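Side-chain contact in D-alanyl-D-alanine carboxypeptidase (Enterococcus faecalis V583, PDB 5ZHF), which cleaves the terminal D-alanine from peptidoglycan-derived pentapeptides with the help of a zinc ion, an activity linked to vancomycin resistance: residues Tyr161-Leu164 / Arg170-Phe173. Numbering follows the deposited sequence.
Sequences YRWL and RFGF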
ATOM      1  N   TYR A 161     -11.741   2.434   5.646  1.00 20.68           N
ATOM      2  CA  TYR A 161     -11.378   1.248   4.868  1.00 20.16           C
ATOM      3  C   TYR A 161     -12.491   0.835   3.918  1.00 22.03           C
ATOM      4  O   TYR A 161     -12.236   0.491   2.754  1.00 21.87           O
ATOM      5  CB  TYR A 161     -10.973   0.068   5.757  1.00 20.51           C
ATOM      6  CG  TYR A 161      -9.832   0.330   6.708  1.00 21.51           C
ATOM      7  CD1 TYR A 161      -8.803   1.238   6.401  1.00 21.54           C
ATOM      8  CD2 TYR A 161      -9.743  -0.353   7.919  1.00 22.50           C
ATOM      9  CE1 TYR A 161      -7.745   1.450   7.260  1.00 22.46           C
ATOM     10  CE2 TYR A 161      -8.697  -0.120   8.788  1.00 22.73           C
ATOM     11  CZ  TYR A 161      -7.696   0.775   8.454  1.00 23.62           C
ATOM     12  OH  TYR A 161      -6.656   1.001   9.326  1.00 25.25           O
ATOM     13  N   ARG A 162     -13.731   0.916   4.391  1.00 21.87           N
ATOM     14  CA  ARG A 162     -14.884   0.633   3.551  1.00 23.85           C
ATOM     15  C   ARG A 162     -15.008   1.627   2.400  1.00 21.62           C
ATOM     16  O   ARG A 162     -15.223   1.220   1.257  1.00 21.74           O
ATOM     17  CB  ARG A 162     -16.170   0.583   4.382  1.00 25.39           C
ATOM     18  CG  ARG A 162     -17.375   0.169   3.554  1.00 29.24           C
ATOM     19  CD  ARG A 162     -18.617   0.096   4.407  1.00 32.80           C
ATOM     20  NE  ARG A 162     -18.947   1.387   4.992  1.00 35.84           N
ATOM     21  CZ  ARG A 162     -20.007   1.609   5.764  1.00 42.63           C
ATOM     22  NH1 ARG A 162     -20.860   0.622   6.042  1.00 44.40           N
ATOM     23  NH2 ARG A 162     -20.219   2.829   6.256  1.00 42.31           N
ATOM     24  N   TRP A 163     -14.836   2.927   2.680  1.00 19.57           N
ATOM     25  CA  TRP A 163     -14.934   3.933   1.651  1.00 19.20           C
ATOM     26  C   TRP A 163     -13.845   3.712   0.601  1.00 19.43           C
ATOM     27  O   TRP A 163     -14.105   3.816  -0.606  1.00 20.65           O
ATOM     28  CB  TRP A 163     -14.854   5.345   2.235  1.00 18.15           C
ATOM     29  CG  TRP A 163     -15.108   6.413   1.211  1.00 18.83           C
ATOM     30  CD1 TRP A 163     -16.304   7.018   0.940  1.00 19.18           C
ATOM     31  CD2 TRP A 163     -14.157   6.969   0.288  1.00 18.74           C
ATOM     32  NE1 TRP A 163     -16.158   7.930  -0.063  1.00 18.39           N
ATOM     33  CE2 TRP A 163     -14.858   7.905  -0.505  1.00 19.20           C
ATOM     34  CE3 TRP A 163     -12.780   6.784   0.067  1.00 18.96           C
ATOM     35  CZ2 TRP A 163     -14.238   8.653  -1.497  1.00 18.91           C
ATOM     36  CZ3 TRP A 163     -12.167   7.514  -0.948  1.00 18.95           C
ATOM     37  CH2 TRP A 163     -12.894   8.440  -1.707  1.00 18.66           C
ATOM     38  N   LEU A 164     -12.627   3.429   1.063  1.00 19.21           N
ATOM     39  CA  LEU A 164     -11.521   3.222   0.121  1.00 18.30           C
ATOM     40  C   LEU A 164     -11.806   2.008  -0.785  1.00 19.50           C
ATOM     41  O   LEU A 164     -11.577   2.061  -2.025  1.00 19.42           O
ATOM     42  CB  LEU A 164     -10.223   3.010   0.879  1.00 19.00           C
ATOM     43  CG  LEU A 164      -9.685   4.264   1.546  1.00 18.67           C
ATOM     44  CD1 LEU A 164      -8.615   3.909   2.555  1.00 19.42           C
ATOM     45  CD2 LEU A 164      -9.185   5.301   0.540  1.00 18.97           C
ATOM     46  N   ARG A 170     -11.527   4.857  -8.648  1.00 20.07           N
ATOM     47  CA  ARG A 170     -11.903   6.043  -9.408  1.00 21.10           C
ATOM     48  C   ARG A 170     -10.782   7.105  -9.482  1.00 20.37           C
ATOM     49  O   ARG A 170     -10.802   7.978 -10.351  1.00 20.52           O
ATOM     50  CB  ARG A 170     -13.206   6.639  -8.826  1.00 22.47           C
ATOM     51  CG  ARG A 170     -14.396   5.688  -8.893  1.00 24.75           C
ATOM     52  CD  ARG A 170     -15.743   6.354  -8.625  1.00 26.89           C
ATOM     53  NE  ARG A 170     -15.859   6.824  -7.242  1.00 28.47           N
ATOM     54  CZ  ARG A 170     -15.820   8.093  -6.827  1.00 27.65           C
ATOM     55  NH1 ARG A 170     -15.663   9.096  -7.682  1.00 29.30           N
ATOM     56  NH2 ARG A 170     -15.949   8.371  -5.522  1.00 27.54           N
ATOM     57  N   PHE A 171      -9.804   7.014  -8.575  1.00 17.56           N
ATOM     58  CA  PHE A 171      -8.659   7.917  -8.477  1.00 18.51           C
ATOM     59  C   PHE A 171      -7.338   7.232  -8.777  1.00 18.27           C
ATOM     60  O   PHE A 171      -6.273   7.826  -8.599  1.00 17.77           O
ATOM     61  CB  PHE A 171      -8.641   8.550  -7.088  1.00 18.08           C
ATOM     62  CG  PHE A 171      -9.958   9.123  -6.723  1.00 18.18           C
ATOM     63  CD1 PHE A 171     -10.322  10.375  -7.177  1.00 19.90           C
ATOM     64  CD2 PHE A 171     -10.869   8.381  -5.990  1.00 18.93           C
ATOM     65  CE1 PHE A 171     -11.587  10.899  -6.894  1.00 20.26           C
ATOM     66  CE2 PHE A 171     -12.124   8.899  -5.704  1.00 19.66           C
ATOM     67  CZ  PHE A 171     -12.471  10.167  -6.141  1.00 19.53           C
ATOM     68  N   GLY A 172      -7.410   6.002  -9.286  1.00 19.41           N
ATOM     69  CA  GLY A 172      -6.231   5.287  -9.722  1.00 18.62           C
ATOM     70  C   GLY A 172      -5.551   4.433  -8.665  1.00 18.01           C
ATOM     71  O   GLY A 172      -4.446   3.974  -8.881  1.00 18.13           O
ATOM     72  N   PHE A 173      -6.179   4.248  -7.499  1.00 16.99           N
ATOM     73  CA  PHE A 173      -5.582   3.453  -6.442  1.00 16.30           C
ATOM     74  C   PHE A 173      -6.337   2.136  -6.244  1.00 16.78           C
ATOM     75  O   PHE A 173      -7.565   2.097  -6.328  1.00 17.43           O
ATOM     76  CB  PHE A 173      -5.607   4.222  -5.106  1.00 16.55           C
ATOM     77  CG  PHE A 173      -4.723   5.417  -5.069  1.00 15.62           C
ATOM     78  CD1 PHE A 173      -5.154   6.628  -5.580  1.00 17.01           C
ATOM     79  CD2 PHE A 173      -3.454   5.353  -4.491  1.00 17.39           C
ATOM     80  CE1 PHE A 173      -4.333   7.742  -5.521  1.00 17.09           C
ATOM     81  CE2 PHE A 173      -2.620   6.462  -4.434  1.00 16.86           C
ATOM     82  CZ  PHE A 173      -3.074   7.660  -4.949  1.00 16.96           C
TER
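W163 reaches with the outer end of its six-membered ring to the ring of F171. CH2 of W163 meets CE2 of F171 at 4.1 Å. The two side chains cross at roughly a right angle, and the approach of each ring to the other is oblique. It is neither a flat stack nor a T-shaped pair. The touch is small: about 75 Å² is buried between the segments, counting both sides. CG of W163 stands anti to the backbone N (chi1 -174°), outward from the helix, and the CB-CG bond leans toward the helix's C-terminal end. Chi2 of 94° then swings the six-membered ring to the side where F171 lies. R170 adds a second, looser point. Its NH2 stands 4.4 Å from CZ2 of W163, again at a slant, so no cation-pi pair is formed. Within the second segment, R170 folds back over its neighbour. CE2 of F171 sits 3.7 Å above the plane of the R170 guanidinium, nearer the border of the group than its centre. CB of R170 lies against one face of the F171 ring.

NE1 of W163 bonds to OD2 of D87, which probably helps set the turn of the indole. N167, at the end of helix 157-167, ties both segments together, with OD1 bonded to NH2 of R170 and ND2 to O of W163. Helix 74-86 is the common support, where both W163 and F171 pack on A83.

The contact joins helix 157-167 to the short 3-10 segment before edge strand 173-175. It lies away from the zinc and substrate sites. One touch is apolar, the other a loose approach of a charged group. Neither is strongly directional, so orientation here probably depends more on the D87 and N167 bonds than on ring-to-ring attraction.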